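Local coordinates for cellulose-binding protein (Saccharophagus degradans, PDB 2YHG) that probably binds polysaccharide and may hydrolyse glycosidic bonds, its modelled part combining a nucleoside hydrolase-like domain with a C-terminal beta domain, at residues D36-L47 against W69-V79; R81-A89 against H227-P235. All coordinates share one frame; numbering follows the deposited sequence. Where two conformers were deposited one is given.

Interaction 1 of 2, residues D36-L47 against W69-V79; sequences DMGADPDDEQSL and WKKSTSNTAYV. With CA (calcium ion), chain B.
The Tyr78 ring lies against the turn Asp36-Ala39, one face taken by the backbone of Gly38, whose N stands 3.7 Å above the ring plane, toward the rim. Gly38 CA comes within 3.5 Å of Tyr78 CE2, so backbone and ring meet directly. Two neighbours reach the ring obliquely. Met37 CB packs at 3.8 Å from Tyr78 CD2, and Met37 SD makes a Met-aromatic contact 43° off the ring normal. The Glu44 carboxylate, its plane 49° from that of the ring, brings OE2 to 3.4 Å from Tyr78 CE1. Val79 CG2 touches both Met37 CE and Leu47 CD2.

Across the turn from the ring, Lys70 bends at chi2 and chi4 and lays its CD against the Met37 carbonyl. In the conformer described, its ammonium makes a weak bond to Met37 O and a firmer one, 3.0 Å, from Lys70 NZ to Ser72 O, on an in-plane lone pair. Waters 3 and 4 both donate to Met37 O and accept from Lys70 NZ, water 3 only weakly. Another water ties Asp36 OD2 to Trp69 N.

The type II turn opens on one calcium ligand, Asp36, whose OD1 binds the ion at 2.6 Å; Asp43, in the helix that follows, grips it with both carboxylate oxygens. Trp151 and Asp244 complete the protein ligands. An aspartate-rich loop after the first strand, holding calcium at the C-terminal ends of a parallel sheet, is characteristic of nucleoside hydrolases, consistent with a nucleoside hydrolase-like domain, though catalysis here is not established.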
loop_
_atom_site.group_PDB
_atom_site.type_symbol
_atom_site.label_atom_id
_atom_site.label_comp_id
_atom_site.label_asym_id
_atom_site.label_seq_id
_atom_site.Cartn_x
_atom_site.Cartn_y
_atom_site.Cartn_z
ATOM N N ASP A 36 -4.509 2.848 -15.427
ATOM C CA ASP A 36 -4.538 3.243 -16.830
ATOM C C ASP A 36 -3.608 2.403 -17.675
ATOM O O ASP A 36 -2.712 2.907 -18.350
ATOM C CB ASP A 36 -4.201 4.728 -16.989
ATOM C CG ASP A 36 -2.793 5.074 -16.450
ATOM O OD1 ASP A 36 -2.256 4.400 -15.597
ATOM O OD2 ASP A 36 -2.228 6.101 -16.954
ATOM N N MET A 37 -3.841 1.092 -17.689
ATOM C CA MET A 37 -3.043 0.160 -18.484
ATOM C C MET A 37 -2.897 0.653 -19.904
ATOM O O MET A 37 -3.853 1.097 -20.534
ATOM C CB MET A 37 -3.706 -1.210 -18.492
ATOM C CG MET A 37 -3.647 -1.927 -17.157
ATOM S SD MET A 37 -1.988 -2.620 -16.869
ATOM C CE MET A 37 -2.200 -3.150 -15.134
ATOM N N GLY A 38 -1.688 0.510 -20.417
ATOM C CA GLY A 38 -1.323 0.953 -21.763
ATOM C C GLY A 38 -0.589 2.273 -21.795
ATOM O O GLY A 38 0.077 2.555 -22.786
ATOM N N ALA A 39 -0.725 3.112 -20.780
ATOM C CA ALA A 39 -0.004 4.374 -20.759
ATOM C C ALA A 39 1.489 4.157 -20.668
ATOM O O ALA A 39 2.284 4.923 -21.250
ATOM C CB ALA A 39 -0.459 5.211 -19.576
ATOM N N ASP A 40 1.907 3.181 -19.863
ATOM C CA ASP A 40 3.304 2.943 -19.615
ATOM C C ASP A 40 3.435 1.555 -19.022
ATOM O O ASP A 40 2.547 1.090 -18.303
ATOM C CB ASP A 40 3.844 3.957 -18.632
ATOM C CG ASP A 40 5.342 3.867 -18.477
ATOM O OD1 ASP A 40 6.063 4.524 -19.267
ATOM O OD2 ASP A 40 5.802 3.145 -17.566
ATOM N N PRO A 41 4.533 0.864 -19.320
ATOM C CA PRO A 41 4.683 -0.497 -18.810
ATOM C C PRO A 41 4.679 -0.590 -17.284
ATOM O O PRO A 41 4.494 -1.682 -16.765
ATOM C CB PRO A 41 6.026 -0.961 -19.399
ATOM C CG PRO A 41 6.729 0.298 -19.754
ATOM C CD PRO A 41 5.659 1.254 -20.193
ATOM N N ASP A 42 4.947 0.490 -16.578
ATOM C CA ASP A 42 4.993 0.413 -15.146
ATOM C C ASP A 42 3.724 -0.127 -14.519
ATOM O O ASP A 42 3.811 -0.857 -13.517
ATOM C CB ASP A 42 5.596 1.623 -14.473
ATOM C CG ASP A 42 4.812 2.853 -14.510
ATOM O OD1 ASP A 42 3.732 2.923 -15.090
ATOM O OD2 ASP A 42 5.337 3.817 -13.815
ATOM N N ASP A 43 2.551 0.139 -15.066
ATOM C CA ASP A 43 1.335 -0.412 -14.465
ATOM C C ASP A 43 1.357 -1.945 -14.518
ATOM O O ASP A 43 0.832 -2.604 -13.619
ATOM C CB ASP A 43 0.082 0.113 -15.145
ATOM C CG ASP A 43 -0.163 1.599 -14.887
ATOM O OD1 ASP A 43 0.644 2.418 -15.390
ATOM O OD2 ASP A 43 -1.071 1.968 -14.122
ATOM N N GLU A 44 1.846 -2.500 -15.638
ATOM C CA GLU A 44 1.973 -3.941 -15.741
ATOM C C GLU A 44 2.916 -4.498 -14.690
ATOM O O GLU A 44 2.625 -5.511 -14.031
ATOM C CB GLU A 44 2.424 -4.307 -17.139
ATOM C CG GLU A 44 1.450 -3.946 -18.233
ATOM C CD GLU A 44 2.161 -3.832 -19.560
ATOM O OE1 GLU A 44 2.675 -4.858 -20.050
ATOM O OE2 GLU A 44 2.262 -2.710 -20.088
ATOM N N GLN A 45 4.074 -3.866 -14.557
ATOM C CA GLN A 45 5.034 -4.234 -13.549
ATOM C C GLN A 45 4.395 -4.251 -12.161
ATOM O O GLN A 45 4.581 -5.187 -11.378
ATOM C CB GLN A 45 6.180 -3.233 -13.538
ATOM C CG GLN A 45 7.015 -3.140 -14.814
ATOM C CD GLN A 45 8.068 -2.055 -14.712
ATOM O OE1 GLN A 45 7.887 -1.049 -14.013
ATOM N NE2 GLN A 45 9.226 -2.256 -15.370
ATOM N N SER A 46 3.707 -3.169 -11.831
ATOM C CA SER A 46 3.095 -3.030 -10.527
ATOM C C SER A 46 2.075 -4.123 -10.269
ATOM O O SER A 46 2.011 -4.638 -9.148
ATOM C CB SER A 46 2.437 -1.649 -10.416
ATOM O OG SER A 46 3.416 -0.602 -10.391
ATOM N N LEU A 47 1.251 -4.456 -11.267
ATOM C CA LEU A 47 0.264 -5.494 -11.048
ATOM C C LEU A 47 0.936 -6.839 -10.777
ATOM O O LEU A 47 0.463 -7.587 -9.921
ATOM C CB LEU A 47 -0.717 -5.564 -12.197
ATOM C CG LEU A 47 -1.834 -6.600 -11.994
ATOM C CD1 LEU A 47 -2.619 -6.357 -10.709
ATOM C CD2 LEU A 47 -2.757 -6.632 -13.220
ATOM N N TRP A 69 -2.387 10.527 -19.199
ATOM C CA TRP A 69 -1.452 9.897 -20.117
ATOM C C TRP A 69 -2.098 8.825 -20.994
ATOM O O TRP A 69 -1.429 8.295 -21.884
ATOM C CB TRP A 69 -0.282 9.290 -19.357
ATOM C CG TRP A 69 0.506 10.295 -18.570
ATOM C CD1 TRP A 69 0.622 10.334 -17.228
ATOM C CD2 TRP A 69 1.276 11.390 -19.082
ATOM N NE1 TRP A 69 1.406 11.395 -16.856
ATOM C CE2 TRP A 69 1.816 12.061 -17.981
ATOM C CE3 TRP A 69 1.544 11.884 -20.365
ATOM C CZ2 TRP A 69 2.613 13.215 -18.106
ATOM C CZ3 TRP A 69 2.325 13.050 -20.489
ATOM C CH2 TRP A 69 2.857 13.667 -19.372
ATOM N N LYS A 70 -3.378 8.539 -20.794
ATOM C CA LYS A 70 -4.105 7.521 -21.550
ATOM C C LYS A 70 -5.583 7.837 -21.404
ATOM O O LYS A 70 -6.255 7.300 -20.510
ATOM C CB LYS A 70 -3.769 6.125 -21.012
ATOM C CG LYS A 70 -4.610 4.974 -21.628
ATOM C CD LYS A 70 -3.752 3.858 -22.194
ATOM C CE LYS A 70 -4.509 3.073 -23.271
ATOM N NZ LYS A 70 -5.809 2.561 -22.781
ATOM N N LYS A 71 -6.103 8.726 -22.252
ATOM C CA LYS A 71 -7.415 9.306 -22.025
ATOM C C LYS A 71 -8.582 8.463 -22.469
ATOM O O LYS A 71 -9.724 8.807 -22.160
ATOM C CB LYS A 71 -7.490 10.718 -22.607
ATOM C CG LYS A 71 -6.630 11.719 -21.849
ATOM C CD LYS A 71 -6.873 13.138 -22.291
ATOM C CE LYS A 71 -6.232 14.114 -21.354
ATOM N NZ LYS A 71 -6.535 15.529 -21.722
ATOM N N SER A 72 -8.321 7.370 -23.167
ATOM C CA SER A 72 -9.373 6.460 -23.610
ATOM C C SER A 72 -8.903 5.025 -23.393
ATOM O O SER A 72 -7.736 4.721 -23.613
ATOM C CB SER A 72 -9.662 6.708 -25.092
ATOM O OG SER A 72 -10.677 5.850 -25.587
ATOM N N THR A 73 -9.831 4.161 -23.028
ATOM C CA THR A 73 -9.535 2.744 -22.958
ATOM C C THR A 73 -10.826 1.962 -23.310
ATOM O O THR A 73 -11.916 2.516 -23.249
ATOM C CB THR A 73 -8.986 2.382 -21.585
ATOM O OG1 THR A 73 -8.440 1.075 -21.657
ATOM C CG2 THR A 73 -9.998 2.513 -20.478
ATOM N N SER A 74 -10.651 0.710 -23.697
ATOM C CA SER A 74 -11.768 -0.061 -24.228
ATOM C C SER A 74 -11.900 -1.485 -23.730
ATOM O O SER A 74 -12.956 -2.054 -23.927
ATOM C CB SER A 74 -11.749 -0.077 -25.730
ATOM O OG SER A 74 -10.591 -0.671 -26.227
ATOM N N ASN A 75 -10.872 -2.094 -23.177
ATOM C CA ASN A 75 -10.968 -3.489 -22.767
ATOM C C ASN A 75 -9.919 -3.760 -21.698
ATOM O O ASN A 75 -9.114 -2.874 -21.368
ATOM C CB ASN A 75 -10.782 -4.411 -23.987
ATOM C CG ASN A 75 -9.445 -4.218 -24.641
ATOM O OD1 ASN A 75 -8.423 -4.447 -24.001
ATOM N ND2 ASN A 75 -9.427 -3.700 -25.859
ATOM N N THR A 76 -9.966 -4.954 -21.118
ATOM C CA THR A 76 -9.082 -5.347 -20.049
ATOM C C THR A 76 -7.935 -6.267 -20.502
ATOM O O THR A 76 -7.412 -7.051 -19.715
ATOM C CB THR A 76 -9.836 -6.009 -18.862
ATOM O OG1 THR A 76 -10.457 -7.216 -19.302
ATOM C CG2 THR A 76 -10.871 -5.100 -18.281
ATOM N N ALA A 77 -7.524 -6.206 -21.780
ATOM C CA ALA A 77 -6.602 -7.218 -22.287
ATOM C C ALA A 77 -5.260 -7.237 -21.564
ATOM O O ALA A 77 -4.680 -8.302 -21.414
ATOM C CB ALA A 77 -6.416 -7.099 -23.790
ATOM N N TYR A 78 -4.719 -6.091 -21.132
ATOM C CA TYR A 78 -3.475 -6.132 -20.350
ATOM C C TYR A 78 -3.633 -6.960 -19.070
ATOM O O TYR A 78 -2.824 -7.819 -18.753
ATOM C CB TYR A 78 -3.004 -4.736 -19.947
ATOM C CG TYR A 78 -2.300 -3.959 -21.022
ATOM C CD1 TYR A 78 -0.965 -4.152 -21.274
ATOM C CD2 TYR A 78 -2.981 -3.002 -21.762
ATOM C CE1 TYR A 78 -0.308 -3.385 -22.288
ATOM C CE2 TYR A 78 -2.364 -2.261 -22.753
ATOM C CZ TYR A 78 -1.055 -2.448 -23.006
ATOM O OH TYR A 78 -0.453 -1.686 -23.991
ATOM N N VAL A 79 -4.690 -6.677 -18.330
ATOM C CA VAL A 79 -4.950 -7.388 -17.103
ATOM C C VAL A 79 -5.258 -8.866 -17.390
ATOM O O VAL A 79 -4.775 -9.743 -16.676
ATOM C CB VAL A 79 -6.033 -6.721 -16.265
ATOM C CG1 VAL A 79 -6.440 -7.594 -15.067
ATOM C CG2 VAL A 79 -5.575 -5.343 -15.800
HETATM CA CA CA B . -0.087 4.367 -14.170
HETATM O O HOH W 1 -2.491 8.834 -16.761
HETATM O O HOH W 2 -0.077 6.410 -15.587
HETATM O O HOH W 3 -6.501 1.488 -19.811
HETATM O O HOH W 4 -5.416 -0.296 -22.395
HETATM O O HOH W 5 1.382 7.627 -22.298
HETATM O O HOH W 6 2.270 5.081 -14.918
#

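Interaction 2 of 2, residues R81-A89 against H227-P235; sequences RILNAYSQA and HGALGAVYP. With ZN (zinc ion), chain I.
Leu230 leaves its backbone with CG beside the N (chi1 -81°) and an extended second torsion, which carries both methyls into helix 81-89. There it is a knob in a hole made by Ile82, Ala85, Tyr86 and Ala89. CD1 rests 3.6 Å from Ala89 CB, while CD2 lies 3.7 Å from Tyr86 N, over the backbone of the helix. Val233, at chi1 -62°, splits its branches: CG2 touches both Ala85 CB and Ile82 CG1, and CG1 turns toward Arg81.

The Arg81 side chain, extended from CG to NE, slides past Val233 in the opposite direction. In the conformer described, Val233 CG1 lies over one guanidinium face, 3.7 Å above the plane and offset toward the rim, and water 7 sits at the guanidinium edge, donating to Val233 O and accepting a weak bond from Arg81 NH1.

The close spacing is consistent with the small residues at the interface. Ala85 CB comes to 3.4 Å from Ala229 O, and the CB atoms of these two alanines are 4.0 Å apart. Farther along, Gln88 reaches over Ala229, its OE1 3.5 Å from Ala229 CB. With alanine facing alanine, the short helical segments approach to 7.9 Å between axes and run nearly antiparallel, at 161°.

Just before helix 228-232, His227 NE2 binds the zinc ion, which Asp320 also holds. Helix 42-52 flanks the pair, with Leu51 against Ile82 and Val52 against Leu230. Helix 103-108 packs on Leu83 and Tyr86 of helix 77-93, whereas Met319 of helix 308-323 meets His227 and Leu230.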
loop_
_atom_site.group_PDB
_atom_site.type_symbol
_atom_site.label_atom_id
_atom_site.label_comp_id
_atom_site.label_asym_id
_atom_site.label_seq_id
_atom_site.Cartn_x
_atom_site.Cartn_y
_atom_site.Cartn_z
ATOM N N ARG A 81 -4.075 -10.761 -19.664
ATOM C CA ARG A 81 -2.815 -11.425 -19.951
ATOM C C ARG A 81 -2.032 -11.705 -18.669
ATOM O O ARG A 81 -1.476 -12.790 -18.465
ATOM C CB ARG A 81 -2.015 -10.539 -20.919
ATOM C CG ARG A 81 -0.668 -11.063 -21.345
ATOM C CD ARG A 81 -0.221 -10.415 -22.650
ATOM N NE ARG A 81 1.164 -10.722 -22.929
ATOM C CZ ARG A 81 2.178 -10.119 -22.340
ATOM N NH1 ARG A 81 1.963 -9.116 -21.495
ATOM N NH2 ARG A 81 3.411 -10.523 -22.610
ATOM N N ILE A 82 -1.992 -10.732 -17.773
ATOM C CA ILE A 82 -1.288 -10.879 -16.522
ATOM C C ILE A 82 -2.000 -11.915 -15.628
ATOM O O ILE A 82 -1.319 -12.727 -15.000
ATOM C CB ILE A 82 -1.099 -9.520 -15.837
ATOM C CG1 ILE A 82 -0.109 -8.656 -16.629
ATOM C CG2 ILE A 82 -0.654 -9.699 -14.396
ATOM C CD1 ILE A 82 -0.117 -7.204 -16.305
ATOM N N LEU A 83 -3.321 -11.906 -15.582
ATOM C CA LEU A 83 -4.058 -12.900 -14.808
ATOM C C LEU A 83 -3.929 -14.304 -15.376
ATOM O O LEU A 83 -3.923 -15.266 -14.611
ATOM C CB LEU A 83 -5.513 -12.498 -14.650
ATOM C CG LEU A 83 -5.790 -11.290 -13.751
ATOM C CD1 LEU A 83 -7.291 -11.071 -13.635
ATOM C CD2 LEU A 83 -5.170 -11.458 -12.383
ATOM N N ASN A 84 -3.730 -14.439 -16.687
ATOM C CA ASN A 84 -3.455 -15.768 -17.248
ATOM C C ASN A 84 -2.125 -16.278 -16.720
ATOM O O ASN A 84 -1.999 -17.443 -16.340
ATOM C CB ASN A 84 -3.460 -15.689 -18.773
ATOM C CG ASN A 84 -3.234 -17.003 -19.420
ATOM O OD1 ASN A 84 -3.966 -17.964 -19.187
ATOM N ND2 ASN A 84 -2.170 -17.088 -20.195
ATOM N N ALA A 85 -1.116 -15.416 -16.656
ATOM C CA ALA A 85 0.168 -15.775 -16.049
ATOM C C ALA A 85 0.007 -16.113 -14.572
ATOM O O ALA A 85 0.590 -17.088 -14.075
ATOM C CB ALA A 85 1.197 -14.660 -16.232
ATOM N N TYR A 86 -0.796 -15.330 -13.854
ATOM C CA TYR A 86 -1.049 -15.633 -12.451
ATOM C C TYR A 86 -1.639 -17.031 -12.284
ATOM O O TYR A 86 -1.229 -17.766 -11.377
ATOM C CB TYR A 86 -1.963 -14.595 -11.817
ATOM C CG TYR A 86 -2.286 -14.884 -10.369
ATOM C CD1 TYR A 86 -1.420 -14.515 -9.362
ATOM C CD2 TYR A 86 -3.478 -15.505 -10.011
ATOM C CE1 TYR A 86 -1.737 -14.739 -8.020
ATOM C CE2 TYR A 86 -3.792 -15.771 -8.670
ATOM C CZ TYR A 86 -2.923 -15.353 -7.688
ATOM O OH TYR A 86 -3.236 -15.511 -6.367
ATOM N N SER A 87 -2.552 -17.399 -13.161
ATOM C CA SER A 87 -3.158 -18.710 -13.046
ATOM C C SER A 87 -2.115 -19.823 -13.204
ATOM O O SER A 87 -2.234 -20.898 -12.599
ATOM C CB SER A 87 -4.312 -18.876 -14.027
ATOM O OG SER A 87 -3.851 -19.109 -15.348
ATOM N N GLN A 88 -1.073 -19.587 -13.987
ATOM C CA GLN A 88 0.002 -20.563 -14.120
ATOM C C GLN A 88 0.914 -20.618 -12.893
ATOM O O GLN A 88 1.430 -21.680 -12.567
ATOM C CB GLN A 88 0.827 -20.262 -15.370
ATOM C CG GLN A 88 0.030 -20.349 -16.656
ATOM C CD GLN A 88 0.790 -19.810 -17.852
ATOM O OE1 GLN A 88 1.932 -20.210 -18.098
ATOM N NE2 GLN A 88 0.265 -18.758 -18.455
ATOM N N ALA A 89 1.076 -19.485 -12.208
ATOM C CA ALA A 89 1.932 -19.381 -11.019
ATOM C C ALA A 89 1.208 -19.816 -9.736
ATOM O O ALA A 89 1.835 -20.189 -8.748
ATOM C CB ALA A 89 2.442 -17.953 -10.856
ATOM N N HIS A 227 11.730 -15.285 -13.991
ATOM C CA HIS A 227 11.045 -16.248 -13.123
ATOM C C HIS A 227 9.638 -16.615 -13.620
ATOM O O HIS A 227 8.623 -16.092 -13.148
ATOM C CB HIS A 227 11.019 -15.726 -11.687
ATOM C CG HIS A 227 12.332 -15.797 -10.967
ATOM N ND1 HIS A 227 13.527 -15.396 -11.523
ATOM C CD2 HIS A 227 12.629 -16.196 -9.703
ATOM C CE1 HIS A 227 14.499 -15.537 -10.639
ATOM N NE2 HIS A 227 13.974 -15.973 -9.510
ATOM N N GLY A 228 9.604 -17.509 -14.601
ATOM C CA GLY A 228 8.364 -18.129 -15.029
ATOM C C GLY A 228 7.364 -17.197 -15.685
ATOM O O GLY A 228 7.712 -16.136 -16.227
ATOM N N ALA A 229 6.109 -17.618 -15.678
ATOM C CA ALA A 229 5.058 -16.972 -16.444
ATOM C C ALA A 229 4.837 -15.519 -16.000
ATOM O O ALA A 229 4.577 -14.647 -16.839
ATOM C CB ALA A 229 3.749 -17.751 -16.350
ATOM N N LEU A 230 4.839 -15.274 -14.685
ATOM C CA LEU A 230 4.653 -13.902 -14.214
ATOM C C LEU A 230 5.838 -13.034 -14.572
ATOM O O LEU A 230 5.685 -11.859 -14.921
ATOM C CB LEU A 230 4.328 -13.873 -12.717
ATOM C CG LEU A 230 2.876 -14.154 -12.355
ATOM C CD1 LEU A 230 2.761 -14.416 -10.849
ATOM C CD2 LEU A 230 1.940 -13.048 -12.797
ATOM N N GLY A 231 7.041 -13.589 -14.524
ATOM C CA GLY A 231 8.175 -12.811 -14.965
ATOM C C GLY A 231 8.094 -12.427 -16.433
ATOM O O GLY A 231 8.484 -11.328 -16.821
ATOM N N ALA A 232 7.522 -13.311 -17.245
ATOM C CA ALA A 232 7.423 -13.092 -18.675
ATOM C C ALA A 232 6.409 -11.980 -19.022
ATOM O O ALA A 232 6.413 -11.468 -20.140
ATOM C CB ALA A 232 7.063 -14.392 -19.378
ATOM N N VAL A 233 5.509 -11.638 -18.103
ATOM C CA VAL A 233 4.587 -10.519 -18.323
ATOM C C VAL A 233 4.965 -9.267 -17.511
ATOM O O VAL A 233 4.184 -8.313 -17.441
ATOM C CB VAL A 233 3.111 -10.933 -18.069
ATOM C CG1 VAL A 233 2.675 -12.019 -19.036
ATOM C CG2 VAL A 233 2.887 -11.347 -16.640
ATOM N N TYR A 234 6.168 -9.256 -16.945
ATOM C CA TYR A 234 6.728 -8.074 -16.272
ATOM C C TYR A 234 7.597 -7.355 -17.290
ATOM O O TYR A 234 8.685 -7.829 -17.607
ATOM C CB TYR A 234 7.536 -8.507 -15.053
ATOM C CG TYR A 234 8.010 -7.355 -14.198
ATOM C CD1 TYR A 234 9.067 -6.572 -14.575
ATOM C CD2 TYR A 234 7.407 -7.043 -12.967
ATOM C CE1 TYR A 234 9.497 -5.484 -13.839
ATOM C CE2 TYR A 234 7.835 -5.947 -12.199
ATOM C CZ TYR A 234 8.872 -5.180 -12.640
ATOM O OH TYR A 234 9.301 -4.077 -11.975
ATOM N N PRO A 235 7.151 -6.235 -17.852
ATOM C CA PRO A 235 7.910 -5.629 -18.952
ATOM C C PRO A 235 9.084 -4.802 -18.434
ATOM O O PRO A 235 9.103 -4.422 -17.257
ATOM C CB PRO A 235 6.887 -4.720 -19.605
ATOM C CG PRO A 235 5.991 -4.299 -18.448
ATOM C CD PRO A 235 5.868 -5.544 -17.630
HETATM ZN ZN ZN I . 15.005 -15.797 -7.678
HETATM O O HOH W 7 2.228 -7.382 -19.190
HETATM O O HOH W 8 13.991 -13.989 -7.468
HETATM O O HOH W 9 16.672 -14.872 -8.474
HETATM O O HOH W 10 16.018 -15.552 -5.836
#

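How the interactions relate
From the N terminus, strand 30-35 runs into 36-47, and interaction 1 closes a short excursion through helix 42-52 and strand 58-64, the neighbour of 30-35 in the parallel sheet. Helix 77-93 starts in that contact and continues straight into interaction 2, which closes a much longer stretch of chain, through the rest of the sheet to the loop and helix at 227-235. The two closures follow in series, neither nested nor crossed, with one helix common to both. They also touch directly: Gln45 NE2 probably hydrogen-bonds to Pro235 O, and Pro235 packs on Pro41 and Glu44. Together they join the calcium-binding loop, helix 77-93 and the segment that brings His227 to the zinc ion.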